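Bd0816 (Bdellovibrio bacteriovorus HD100, PDB 5CER) probably acts as a serine-type D-Ala-D-Ala carboxypeptidase of the peptidase S13 family, trimming stem peptides of the bacterial cell wall. Local coordinates at residues His9-Ala14 with Gly339-Ala344; Thr162-Phe167 with Leu388-Asp393; Asn299-Ser304 with Ile382-Ile387; Gly332-Lys337 with Asn374-Pro379. The protein carries 2 engineered substitutions. All coordinates share one frame; numbering follows the deposited sequence.

How the contacts relate
Contacts 1, 2 and 4 are partly buried; contact 3 lies at the surface. Contacts 1 and 4 share one antiparallel sheet, about 10 Å apart between centres, joined by backbone hydrogen bonds between strands 327-336 and 339-348. Contact 1 is strand pairing, with main-chain bonds and aromatic rings; contact 4 ties the end of strand 327-336 to the end of helix 356-375, largely through backbone carbonyls. Contacts 2 and 3 use successive parts of the long loop after that helix. Contact 3 is ruled by carboxylates, a tyrosine hydroxyl and waters, whereas contact 2 has no hydrogen bond across it and relies on methyl groups and an aromatic ring. Ile-382 of contact 3 packs against Glu-340 and Ser-335.

Contact 1: His9-Ala14 with Gly339-Ala344; sequences HMKAAA and GEFYFA
Met-10 and Tyr-342 form the hydrogen-bonded pair at the middle of an antiparallel strand pairing, strand 3-11 lying beside strand 339-348 in the sheet of the penicillin-binding, beta-lactamase-like domain. Met-10 N gives a good bond to Tyr-342 O (3.0 Å, 156° at the hydrogen), while the return bond from Tyr-342 N to Met-10 O is short but bent, and weak. Ala-12 N donates to Glu-340 O at 2.8 Å and nearly straight, which continues the pairing at Ala-12. The carbonyls of the central pair also take CA-H contacts, from His-9 CA to Tyr-342 O and from Phe-341 CA to Met-10 O. On the outer sides, the backbone of His-9 bonds to Glu-20 and those of Phe-341 and Phe-343 to Ile-334 and Gly-332, so both strands are paired on both sides.

On one face Lys-11 lays its aliphatic part over Phe-341, CG 4.2 Å from the ring centroid in a CH-pi contact; its long chain suits this exposed place, methylenes covering the ring while the amine continues outward. Arg-376 adds a cation-pi contact to the ring. On the other face Met-10 runs extended, then bends at chi3 (78°), bringing CE to 3.6 Å from Tyr-342 CD2. Ala-12 CB lies 3.7 Å from Tyr-342 CE2, its single methyl letting the ring come close. A water at the ring edge, 2.8 Å from Tyr-342 OH, donates to Ala-13 O.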
loop_
_atom_site.group_PDB
_atom_site.type_symbol
_atom_site.label_atom_id
_atom_site.label_comp_id
_atom_site.label_asym_id
_atom_site.label_seq_id
_atom_site.Cartn_x
_atom_site.Cartn_y
_atom_site.Cartn_z
ATOM N N HIS A 9 -20.622 -4.521 8.785
ATOM C CA HIS A 9 -19.876 -4.624 10.000
ATOM C C HIS A 9 -20.443 -5.605 10.999
ATOM O O HIS A 9 -21.639 -5.881 11.019
ATOM C CB HIS A 9 -19.678 -3.234 10.599
ATOM C CG HIS A 9 -20.914 -2.398 10.590
ATOM N ND1 HIS A 9 -21.108 -1.347 9.708
ATOM C CD2 HIS A 9 -22.011 -2.458 11.364
ATOM C CE1 HIS A 9 -22.290 -0.822 9.926
ATOM N NE2 HIS A 9 -22.848 -1.470 10.932
ATOM N N MET A 10 -19.545 -6.112 11.850
ATOM C CA MET A 10 -19.838 -7.202 12.751
ATOM C C MET A 10 -18.900 -7.020 13.945
ATOM O O MET A 10 -17.725 -6.738 13.764
ATOM C CB MET A 10 -19.580 -8.543 12.029
ATOM C CG MET A 10 -19.905 -9.768 12.867
ATOM S SD MET A 10 -19.637 -11.278 11.948
ATOM C CE MET A 10 -17.854 -11.421 12.046
ATOM N N LYS A 11 -19.420 -7.219 15.168
ATOM C CA LYS A 11 -18.598 -7.203 16.314
ATOM C C LYS A 11 -17.645 -8.407 16.375
ATOM O O LYS A 11 -18.008 -9.523 16.027
ATOM C CB LYS A 11 -19.446 -7.212 17.537
ATOM C CG LYS A 11 -18.615 -6.946 18.772
ATOM C CD LYS A 11 -19.438 -6.793 20.012
ATOM C CE LYS A 11 -18.514 -6.514 21.188
ATOM N NZ LYS A 11 -19.385 -6.246 22.348
ATOM N N ALA A 12 -16.404 -8.137 16.805
ATOM C CA ALA A 12 -15.374 -9.160 16.926
ATOM C C ALA A 12 -15.596 -9.865 18.228
ATOM O O ALA A 12 -15.521 -9.244 19.278
ATOM C CB ALA A 12 -13.970 -8.564 16.892
ATOM N N ALA A 13 -15.866 -11.150 18.158
ATOM C CA ALA A 13 -16.171 -11.903 19.326
ATOM C C ALA A 13 -15.798 -13.344 19.074
ATOM O O ALA A 13 -15.305 -13.672 18.020
ATOM C CB ALA A 13 -17.668 -11.762 19.659
ATOM N N ALA A 14 -16.139 -14.212 20.015
ATOM C CA ALA A 14 -15.913 -15.638 19.836
ATOM C C ALA A 14 -16.708 -16.227 18.663
ATOM O O ALA A 14 -16.302 -17.217 18.073
ATOM C CB ALA A 14 -16.208 -16.408 21.141
ATOM N N GLY A 339 -15.777 -2.205 21.983
ATOM C CA GLY A 339 -15.054 -3.366 21.490
ATOM C C GLY A 339 -14.555 -3.153 20.087
ATOM O O GLY A 339 -14.691 -2.051 19.513
ATOM N N GLU A 340 -14.003 -4.227 19.533
ATOM C CA GLU A 340 -13.522 -4.258 18.155
ATOM C C GLU A 340 -14.588 -4.756 17.193
ATOM O O GLU A 340 -15.432 -5.573 17.558
ATOM C CB GLU A 340 -12.287 -5.093 18.044
ATOM C CG GLU A 340 -11.146 -4.601 18.918
ATOM C CD GLU A 340 -9.873 -5.425 18.707
ATOM O OE1 GLU A 340 -9.889 -6.633 19.020
ATOM O OE2 GLU A 340 -8.850 -4.879 18.209
ATOM N N PHE A 341 -14.620 -4.193 15.994
ATOM C CA PHE A 341 -15.668 -4.522 14.992
ATOM C C PHE A 341 -14.980 -4.729 13.641
ATOM O O PHE A 341 -14.224 -3.852 13.211
ATOM C CB PHE A 341 -16.720 -3.379 14.858
ATOM C CG PHE A 341 -17.611 -3.219 16.072
ATOM C CD1 PHE A 341 -17.141 -2.571 17.204
ATOM C CD2 PHE A 341 -18.911 -3.728 16.080
ATOM C CE1 PHE A 341 -17.951 -2.451 18.327
ATOM C CE2 PHE A 341 -19.730 -3.599 17.179
ATOM C CZ PHE A 341 -19.252 -2.943 18.305
ATOM N N TYR A 342 -15.266 -5.855 12.990
ATOM C CA TYR A 342 -14.879 -6.074 11.616
ATOM C C TYR A 342 -15.770 -5.200 10.703
ATOM O O TYR A 342 -16.901 -4.895 11.066
ATOM C CB TYR A 342 -15.068 -7.510 11.224
ATOM C CG TYR A 342 -14.312 -8.474 12.072
ATOM C CD1 TYR A 342 -12.898 -8.464 12.067
ATOM C CD2 TYR A 342 -14.959 -9.392 12.865
ATOM C CE1 TYR A 342 -12.173 -9.327 12.816
ATOM C CE2 TYR A 342 -14.232 -10.282 13.637
ATOM C CZ TYR A 342 -12.848 -10.232 13.613
ATOM O OH TYR A 342 -12.091 -11.113 14.365
ATOM N N PHE A 343 -15.211 -4.731 9.579
ATOM C CA PHE A 343 -15.957 -3.990 8.603
ATOM C C PHE A 343 -15.396 -4.257 7.226
ATOM O O PHE A 343 -14.204 -4.564 7.059
ATOM C CB PHE A 343 -15.910 -2.489 8.868
ATOM C CG PHE A 343 -14.548 -1.866 8.579
ATOM C CD1 PHE A 343 -14.206 -1.450 7.301
ATOM C CD2 PHE A 343 -13.600 -1.720 9.596
ATOM C CE1 PHE A 343 -12.938 -0.975 7.028
ATOM C CE2 PHE A 343 -12.349 -1.196 9.318
ATOM C CZ PHE A 343 -12.012 -0.831 8.034
ATOM N N ALA A 344 -16.258 -4.069 6.218
ATOM C CA ALA A 344 -15.826 -3.953 4.815
ATOM C C ALA A 344 -16.677 -2.873 4.142
ATOM O O ALA A 344 -17.905 -2.852 4.320
ATOM C CB ALA A 344 -15.945 -5.287 4.120
HETATM O O HOH W 1 -13.322 -12.837 16.260
#

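Contact 2: Thr162-Phe167 with Leu388-Asp393; sequences TKAKVF and LALPFD
Ala-164 and Leu-390 make the tight point of this contact, with CB of the alanine 3.5 Å from CD1 of the leucine. A methyl suits Ala-164, the first residue to leave helical geometry after helix 151-163, because the loop passes close to the helix end there. Val-166, two residues on, uses both its branches. With CG1 anti to the backbone N (chi1 177°), that methyl meets the Phe-392 ring, 3.9 Å from CE1, while CG2 rests on the main chain of Asp-393, 3.7 Å from its C. Phe-392 also stacks on Phe-86, and the carboxylate of Asp-393 is engaged by a salt bridge to Arg-52.

The other end is looser and more exposed. Leu-388 CD2 reaches the methylenes of Lys-163, 4.0 Å from CD, and approaches Ala-164 CB at 4.4 Å. Lysine fits such a rim, since its chain gives some apolar cover and its amine probably remains in solvent. No hydrogen bond crosses between the segments, so apolar packing does the joining. The helix is ended by a Schellman motif with Lys-165 at positive phi as its C-prime residue: Val-166 N bonds to Ala-161 O, and Lys-165 N to Thr-162 O.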
loop_
_atom_site.group_PDB
_atom_site.type_symbol
_atom_site.label_atom_id
_atom_site.label_comp_id
_atom_site.label_asym_id
_atom_site.label_seq_id
_atom_site.Cartn_x
_atom_site.Cartn_y
_atom_site.Cartn_z
ATOM N N THR A 162 19.988 -2.127 10.841
ATOM C CA THR A 162 20.564 -1.739 12.130
ATOM C C THR A 162 19.502 -1.394 13.152
ATOM O O THR A 162 19.611 -1.814 14.311
ATOM C CB THR A 162 21.595 -0.601 11.961
ATOM O OG1 THR A 162 22.671 -1.073 11.138
ATOM C CG2 THR A 162 22.196 -0.152 13.307
ATOM N N LYS A 163 18.465 -0.661 12.768
ATOM C CA LYS A 163 17.340 -0.486 13.697
ATOM C C LYS A 163 16.716 -1.816 14.067
ATOM O O LYS A 163 16.322 -2.004 15.212
ATOM C CB LYS A 163 16.244 0.395 13.176
ATOM C CG LYS A 163 15.339 0.954 14.256
ATOM C CD LYS A 163 14.062 1.590 13.708
ATOM C CE LYS A 163 13.219 2.160 14.785
ATOM N NZ LYS A 163 13.409 3.626 14.795
ATOM N N ALA A 164 16.596 -2.709 13.094
ATOM C CA ALA A 164 16.071 -4.060 13.345
ATOM C C ALA A 164 17.076 -5.045 14.015
ATOM O O ALA A 164 16.783 -6.243 14.118
ATOM C CB ALA A 164 15.567 -4.647 12.056
ATOM N N LYS A 165 18.239 -4.543 14.464
ATOM C CA LYS A 165 19.261 -5.357 15.104
ATOM C C LYS A 165 19.751 -6.509 14.176
ATOM O O LYS A 165 20.115 -7.575 14.661
ATOM C CB LYS A 165 18.754 -5.913 16.450
ATOM C CG LYS A 165 18.432 -4.842 17.492
ATOM C CD LYS A 165 17.668 -5.343 18.725
ATOM C CE LYS A 165 17.726 -4.388 19.935
ATOM N NZ LYS A 165 18.744 -3.286 19.963
ATOM N N VAL A 166 19.804 -6.264 12.863
ATOM C CA VAL A 166 20.400 -7.202 11.894
ATOM C C VAL A 166 21.688 -6.615 11.381
ATOM O O VAL A 166 21.744 -5.468 10.991
ATOM C CB VAL A 166 19.489 -7.485 10.686
ATOM C CG1 VAL A 166 20.195 -8.400 9.692
ATOM C CG2 VAL A 166 18.162 -8.080 11.125
ATOM N N PHE A 167 22.735 -7.436 11.419
ATOM C CA PHE A 167 24.050 -7.032 10.975
ATOM C C PHE A 167 24.176 -7.114 9.453
ATOM O O PHE A 167 23.917 -8.173 8.857
ATOM C CB PHE A 167 25.148 -7.900 11.634
ATOM C CG PHE A 167 26.531 -7.546 11.167
ATOM C CD1 PHE A 167 27.062 -8.124 10.002
ATOM C CD2 PHE A 167 27.305 -6.624 11.869
ATOM C CE1 PHE A 167 28.342 -7.790 9.565
ATOM C CE2 PHE A 167 28.582 -6.286 11.430
ATOM C CZ PHE A 167 29.104 -6.870 10.286
ATOM N N LEU A 388 8.754 -2.982 11.698
ATOM C CA LEU A 388 9.643 -2.586 10.641
ATOM C C LEU A 388 9.744 -3.861 9.772
ATOM O O LEU A 388 10.353 -4.837 10.170
ATOM C CB LEU A 388 10.974 -2.119 11.201
ATOM C CG LEU A 388 12.067 -1.732 10.152
ATOM C CD1 LEU A 388 11.565 -0.844 9.008
ATOM C CD2 LEU A 388 13.309 -1.114 10.811
ATOM N N ALA A 389 9.085 -3.836 8.612
ATOM C CA ALA A 389 8.861 -5.032 7.828
ATOM C C ALA A 389 9.940 -5.292 6.739
ATOM O O ALA A 389 9.764 -5.056 5.548
ATOM C CB ALA A 389 7.478 -4.991 7.224
ATOM N N LEU A 390 11.065 -5.812 7.189
ATOM C CA LEU A 390 12.171 -6.190 6.294
ATOM C C LEU A 390 11.986 -7.618 5.788
ATOM O O LEU A 390 11.386 -8.432 6.472
ATOM C CB LEU A 390 13.502 -6.060 7.020
ATOM C CG LEU A 390 13.835 -4.625 7.461
ATOM C CD1 LEU A 390 14.808 -4.520 8.648
ATOM C CD2 LEU A 390 14.430 -3.959 6.234
ATOM N N PRO A 391 12.541 -7.918 4.621
ATOM C CA PRO A 391 12.454 -9.254 4.096
ATOM C C PRO A 391 13.419 -10.252 4.725
ATOM O O PRO A 391 13.448 -11.418 4.306
ATOM C CB PRO A 391 12.745 -9.061 2.616
ATOM C CG PRO A 391 13.645 -7.884 2.565
ATOM C CD PRO A 391 13.268 -7.015 3.710
ATOM N N PHE A 392 14.198 -9.821 5.726
ATOM C CA PHE A 392 15.113 -10.714 6.488
ATOM C C PHE A 392 15.092 -10.244 7.928
ATOM O O PHE A 392 14.720 -9.099 8.175
ATOM C CB PHE A 392 16.558 -10.654 5.907
ATOM C CG PHE A 392 17.097 -9.260 5.727
ATOM C CD1 PHE A 392 17.647 -8.573 6.783
ATOM C CD2 PHE A 392 17.007 -8.614 4.505
ATOM C CE1 PHE A 392 18.106 -7.267 6.642
ATOM C CE2 PHE A 392 17.484 -7.306 4.343
ATOM C CZ PHE A 392 18.041 -6.642 5.427
ATOM N N ASP A 393 15.484 -11.109 8.844
ATOM C CA ASP A 393 15.584 -10.767 10.247
ATOM C C ASP A 393 16.794 -11.492 10.874
ATOM O O ASP A 393 17.675 -11.961 10.146
ATOM C CB ASP A 393 14.268 -11.100 10.953
ATOM C CG ASP A 393 14.026 -12.610 11.084
ATOM O OD1 ASP A 393 14.892 -13.432 10.612
ATOM O OD2 ASP A 393 12.942 -12.978 11.613
#

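Contact 3: Asn299-Ser304 with Ile382-Ile387; sequences NKDSDS and IQYTEI
Tyr-384 meets Asp-301 edge-on, the carboxylate and ring planes 82° apart, and its hydroxyl donates to Asp-301 OD1 at 2.6 Å. The acceptor uses its syn lone pair, on the side of OD2. The tyrosine oxygen in turn accepts a nearly straight bond from Ile-387 N (3.0 Å, 173°), so the phenol links Asp-301 to the backbone of the tyrosine's own loop. The Lys-300 chain and the tyrosine run alongside one another, pointing opposite ways, with Lys-300 CB near the ring plane, 3.9 Å from Tyr-384 CD2, and the lysine amine carried on to a salt bridge with Glu-381.

Glu-386 reaches across by an extended chain, CG anti to the backbone N (chi1 176°). Its OE2 takes the Ser-302 N-H at 2.8 Å, the donor lying above the carboxylate plane, and a weak bond from Ser-302 OG; a water also donates to it. Asp-301 OD1 and Glu-386 OE2 are 4.4 Å apart, a pairing of like charges probably eased by Lys-208, which binds Asp-301 OD2 and Tyr-384 OH. Another water joins Asp-301 OD1 to Ile-387 O, 2.7 Å from the latter. A glutamate and a tyrosine are long enough to bridge two irregular loops: this is a loop-to-loop surface contact, a polar network of carboxylates and bridging waters.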
loop_
_atom_site.group_PDB
_atom_site.type_symbol
_atom_site.label_atom_id
_atom_site.label_comp_id
_atom_site.label_asym_id
_atom_site.label_seq_id
_atom_site.Cartn_x
_atom_site.Cartn_y
_atom_site.Cartn_z
ATOM N N ASN A 299 -2.296 5.345 10.847
ATOM C CA ASN A 299 -1.377 6.326 11.384
ATOM C C ASN A 299 -0.075 5.737 11.911
ATOM O O ASN A 299 0.982 6.303 11.634
ATOM C CB ASN A 299 -2.044 7.238 12.423
ATOM C CG ASN A 299 -1.165 8.362 12.877
ATOM O OD1 ASN A 299 -0.874 8.472 14.065
ATOM N ND2 ASN A 299 -0.724 9.201 11.959
ATOM N N LYS A 300 -0.135 4.640 12.649
ATOM C CA LYS A 300 1.067 4.083 13.258
ATOM C C LYS A 300 2.034 3.379 12.313
ATOM O O LYS A 300 3.246 3.416 12.557
ATOM C CB LYS A 300 0.696 3.179 14.436
ATOM C CG LYS A 300 0.189 3.965 15.653
ATOM C CD LYS A 300 -0.261 3.000 16.737
ATOM C CE LYS A 300 -1.171 3.624 17.771
ATOM N NZ LYS A 300 -0.354 4.422 18.718
ATOM N N ASP A 301 1.545 2.801 11.218
ATOM C CA ASP A 301 2.453 2.267 10.185
ATOM C C ASP A 301 2.753 3.326 9.121
ATOM O O ASP A 301 1.975 3.511 8.174
ATOM C CB ASP A 301 1.877 1.011 9.558
ATOM C CG ASP A 301 1.952 -0.176 10.472
ATOM O OD1 ASP A 301 3.027 -0.361 11.089
ATOM O OD2 ASP A 301 0.907 -0.886 10.629
ATOM N N SER A 302 3.848 4.053 9.324
ATOM C CA SER A 302 4.248 5.165 8.455
ATOM C C SER A 302 4.482 4.763 7.071
ATOM O O SER A 302 4.284 5.560 6.170
ATOM C CB SER A 302 5.577 5.799 8.880
ATOM O OG SER A 302 5.640 6.045 10.265
ATOM N N ASP A 303 5.010 3.575 6.882
ATOM C CA ASP A 303 5.323 3.127 5.543
ATOM C C ASP A 303 4.165 2.229 5.104
ATOM O O ASP A 303 4.303 1.013 4.972
ATOM C CB ASP A 303 6.679 2.383 5.544
ATOM C CG ASP A 303 7.247 2.121 4.136
ATOM O OD1 ASP A 303 6.581 2.413 3.134
ATOM O OD2 ASP A 303 8.378 1.599 4.072
ATOM N N SER A 304 3.010 2.846 4.911
ATOM C CA SER A 304 1.783 2.101 4.529
ATOM C C SER A 304 0.834 3.040 3.839
ATOM O O SER A 304 0.962 4.274 3.969
ATOM C CB SER A 304 1.094 1.481 5.751
ATOM O OG SER A 304 0.240 2.407 6.426
ATOM N N ILE A 382 -5.322 1.283 19.896
ATOM C CA ILE A 382 -4.856 -0.105 19.851
ATOM C C ILE A 382 -3.396 -0.247 20.491
ATOM O O ILE A 382 -2.526 0.618 20.286
ATOM C CB ILE A 382 -5.012 -0.693 18.365
ATOM C CG1 ILE A 382 -6.529 -1.206 18.024
ATOM C CG2 ILE A 382 -3.985 -1.784 18.129
ATOM C CD1 ILE A 382 -7.071 -2.415 18.809
ATOM N N GLN A 383 -3.151 -1.311 21.279
ATOM C CA GLN A 383 -1.792 -1.684 21.748
ATOM C C GLN A 383 -0.920 -2.144 20.572
ATOM O O GLN A 383 -1.073 -3.272 20.107
ATOM C CB GLN A 383 -1.847 -2.846 22.752
ATOM C CG GLN A 383 -2.079 -2.500 24.231
ATOM C CD GLN A 383 -0.838 -2.642 25.143
ATOM O OE1 GLN A 383 0.259 -3.114 24.760
ATOM N NE2 GLN A 383 -1.017 -2.185 26.378
ATOM N N TYR A 384 -0.046 -1.285 20.052
ATOM C CA TYR A 384 0.722 -1.622 18.845
ATOM C C TYR A 384 1.977 -0.798 18.717
ATOM O O TYR A 384 1.971 0.411 18.954
ATOM C CB TYR A 384 -0.127 -1.437 17.549
ATOM C CG TYR A 384 0.636 -1.688 16.249
ATOM C CD1 TYR A 384 0.948 -2.996 15.844
ATOM C CD2 TYR A 384 1.036 -0.616 15.424
ATOM C CE1 TYR A 384 1.644 -3.233 14.665
ATOM C CE2 TYR A 384 1.735 -0.837 14.226
ATOM C CZ TYR A 384 2.050 -2.143 13.848
ATOM O OH TYR A 384 2.758 -2.366 12.706
ATOM N N THR A 385 3.045 -1.477 18.320
ATOM C CA THR A 385 4.305 -0.845 17.967
ATOM C C THR A 385 4.671 -1.159 16.518
ATOM O O THR A 385 4.602 -2.305 16.111
ATOM C CB THR A 385 5.442 -1.451 18.832
ATOM O OG1 THR A 385 5.073 -1.658 20.213
ATOM C CG2 THR A 385 6.710 -0.635 18.727
ATOM N N GLU A 386 5.053 -0.116 15.782
ATOM C CA GLU A 386 5.252 -0.187 14.376
ATOM C C GLU A 386 6.206 -1.325 14.072
ATOM O O GLU A 386 7.314 -1.333 14.559
ATOM C CB GLU A 386 5.770 1.154 13.849
ATOM C CG GLU A 386 6.117 1.165 12.363
ATOM C CD GLU A 386 6.344 2.556 11.807
ATOM O OE1 GLU A 386 6.807 3.443 12.539
ATOM O OE2 GLU A 386 5.994 2.794 10.640
ATOM N N ILE A 387 5.747 -2.276 13.267
ATOM C CA ILE A 387 6.605 -3.346 12.744
ATOM C C ILE A 387 7.453 -2.772 11.613
ATOM O O ILE A 387 6.944 -2.146 10.708
ATOM C CB ILE A 387 5.760 -4.527 12.214
ATOM C CG1 ILE A 387 4.997 -5.199 13.360
ATOM C CG2 ILE A 387 6.626 -5.530 11.464
ATOM C CD1 ILE A 387 3.747 -5.948 12.926
HETATM O O HOH W 2 4.669 -1.620 9.437
HETATM O O HOH W 3 5.273 0.847 8.441
#

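Contact 4: Gly332-Lys337 with Asn374-Pro379; sequences GSISTK and NKRSGP
The backbones of Thr-336 and Pro-379 are joined in a single bridge, CA to CA 4.2 Å, where the end of strand 327-336 meets the chain leaving helix 356-375. Lys-337 N donates to Gly-378 O at 3.1 Å and 153°, and the same carbonyl takes a CA-H contact from Thr-336 CA. Gly-378 adopts a positive phi (91°) at which its lack of a side chain keeps it clear of the preceding carbonyl and of the Pro-379 ring.

The threonine side chain stands across Arg-376, OG1 3.5 Å from Arg-376 CB. That hydroxyl is engaged in the adjoining turn, with Glu-338 N and Gly-339 O, so a beta-branched polar residue here serves the turn and packs against the arginine. Lys-337 follows the loop, its methylenes along Ser-377 O, CD 3.5 Å from that oxygen; the bend at chi4 (75°) brings NZ back to a weak bond with the same carbonyl at 3.4 Å. The Arg-376 chain is poorly ordered; its NH1 bonds to Leu-372 O.

Ser-377, at positive phi, is the C-prime residue of the Schellman motif that ends the helix. Asn-374 ND2 hydrogen-bonds to the backbone of a neighbouring subunit, so the helix end also lies at the subunit interface. Ile-334 packs on Ile-369, Leu-372 and Ile-373, so helix 356-375 covers this face of the sheet, while strand 339-348 runs alongside.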
loop_
_atom_site.group_PDB
_atom_site.type_symbol
_atom_site.label_atom_id
_atom_site.label_comp_id
_atom_site.label_asym_id
_atom_site.label_seq_id
_atom_site.Cartn_x
_atom_site.Cartn_y
_atom_site.Cartn_z
ATOM N N GLY A 332 -11.182 -4.329 7.380
ATOM C CA GLY A 332 -10.354 -4.504 8.558
ATOM C C GLY A 332 -11.165 -4.475 9.833
ATOM O O GLY A 332 -12.226 -5.064 9.897
ATOM N N SER A 333 -10.637 -3.830 10.876
ATOM C CA SER A 333 -11.382 -3.649 12.108
ATOM C C SER A 333 -11.131 -2.284 12.736
ATOM O O SER A 333 -10.096 -1.663 12.533
ATOM C CB SER A 333 -11.043 -4.750 13.111
ATOM O OG SER A 333 -9.759 -4.533 13.660
ATOM N N ILE A 334 -12.103 -1.843 13.518
ATOM C CA ILE A 334 -12.006 -0.596 14.265
ATOM C C ILE A 334 -12.064 -0.983 15.719
ATOM O O ILE A 334 -12.795 -1.935 16.112
ATOM C CB ILE A 334 -13.140 0.381 13.898
ATOM C CG1 ILE A 334 -14.538 -0.245 14.027
ATOM C CG2 ILE A 334 -12.946 0.910 12.458
ATOM C CD1 ILE A 334 -15.688 0.757 13.774
ATOM N N SER A 335 -11.304 -0.264 16.529
ATOM C CA SER A 335 -11.276 -0.500 17.958
ATOM C C SER A 335 -11.977 0.700 18.609
ATOM O O SER A 335 -11.515 1.799 18.467
ATOM C CB SER A 335 -9.837 -0.612 18.439
ATOM O OG SER A 335 -9.750 -0.450 19.843
ATOM N N THR A 336 -13.037 0.426 19.361
ATOM C CA THR A 336 -13.908 1.424 19.943
ATOM C C THR A 336 -14.151 1.085 21.391
ATOM O O THR A 336 -13.856 -0.024 21.846
ATOM C CB THR A 336 -15.278 1.417 19.242
ATOM O OG1 THR A 336 -16.064 0.290 19.673
ATOM C CG2 THR A 336 -15.120 1.356 17.728
ATOM N N LYS A 337 -14.748 2.021 22.120
ATOM C CA LYS A 337 -15.095 1.774 23.521
ATOM C C LYS A 337 -16.117 0.647 23.729
ATOM O O LYS A 337 -16.286 0.201 24.848
ATOM C CB LYS A 337 -15.529 3.082 24.213
ATOM C CG LYS A 337 -14.387 4.077 24.325
ATOM C CD LYS A 337 -14.698 5.243 25.249
ATOM C CE LYS A 337 -13.625 6.339 25.220
ATOM N NZ LYS A 337 -13.712 7.171 23.966
ATOM N N ASN A 374 -18.047 6.799 15.951
ATOM C CA ASN A 374 -18.914 7.634 16.743
ATOM C C ASN A 374 -20.040 6.868 17.398
ATOM O O ASN A 374 -20.274 7.038 18.597
ATOM C CB ASN A 374 -19.511 8.753 15.894
ATOM C CG ASN A 374 -18.480 9.790 15.455
ATOM O OD1 ASN A 374 -17.451 9.997 16.122
ATOM N ND2 ASN A 374 -18.810 10.530 14.405
ATOM N N LYS A 375 -20.729 6.054 16.606
ATOM C CA LYS A 375 -21.857 5.261 17.061
ATOM C C LYS A 375 -21.479 4.123 17.998
ATOM O O LYS A 375 -22.334 3.572 18.668
ATOM C CB LYS A 375 -22.580 4.645 15.860
ATOM C CG LYS A 375 -23.311 5.624 14.983
ATOM C CD LYS A 375 -24.497 6.246 15.725
ATOM C CE LYS A 375 -25.550 6.798 14.782
ATOM N NZ LYS A 375 -26.849 6.935 15.506
ATOM N N ARG A 376 -20.210 3.779 18.045
ATOM C CA ARG A 376 -19.705 2.828 19.032
ATOM C C ARG A 376 -18.905 3.494 20.192
ATOM O O ARG A 376 -17.981 2.905 20.787
ATOM C CB ARG A 376 -18.923 1.754 18.278
ATOM C CG ARG A 376 -19.874 0.821 17.573
ATOM C CD ARG A 376 -19.293 0.228 16.337
ATOM N NE ARG A 376 -20.380 -0.419 15.593
ATOM C CZ ARG A 376 -21.204 0.196 14.729
ATOM N NH1 ARG A 376 -21.084 1.496 14.453
ATOM N NH2 ARG A 376 -22.169 -0.494 14.124
ATOM N N SER A 377 -19.313 4.726 20.524
ATOM C CA SER A 377 -18.800 5.469 21.684
ATOM C C SER A 377 -17.340 5.901 21.583
ATOM O O SER A 377 -16.685 6.162 22.581
ATOM C CB SER A 377 -19.090 4.720 22.998
ATOM O OG SER A 377 -20.484 4.730 23.292
ATOM N N GLY A 378 -16.857 6.061 20.356
ATOM C CA GLY A 378 -15.564 6.668 20.115
ATOM C C GLY A 378 -14.432 5.670 20.052
ATOM O O GLY A 378 -14.610 4.492 20.313
ATOM N N PRO A 379 -13.250 6.147 19.702
ATOM C CA PRO A 379 -12.150 5.251 19.467
ATOM C C PRO A 379 -11.538 4.745 20.753
ATOM O O PRO A 379 -11.589 5.425 21.778
ATOM C CB PRO A 379 -11.158 6.135 18.713
ATOM C CG PRO A 379 -11.453 7.522 19.147
ATOM C CD PRO A 379 -12.923 7.553 19.403
#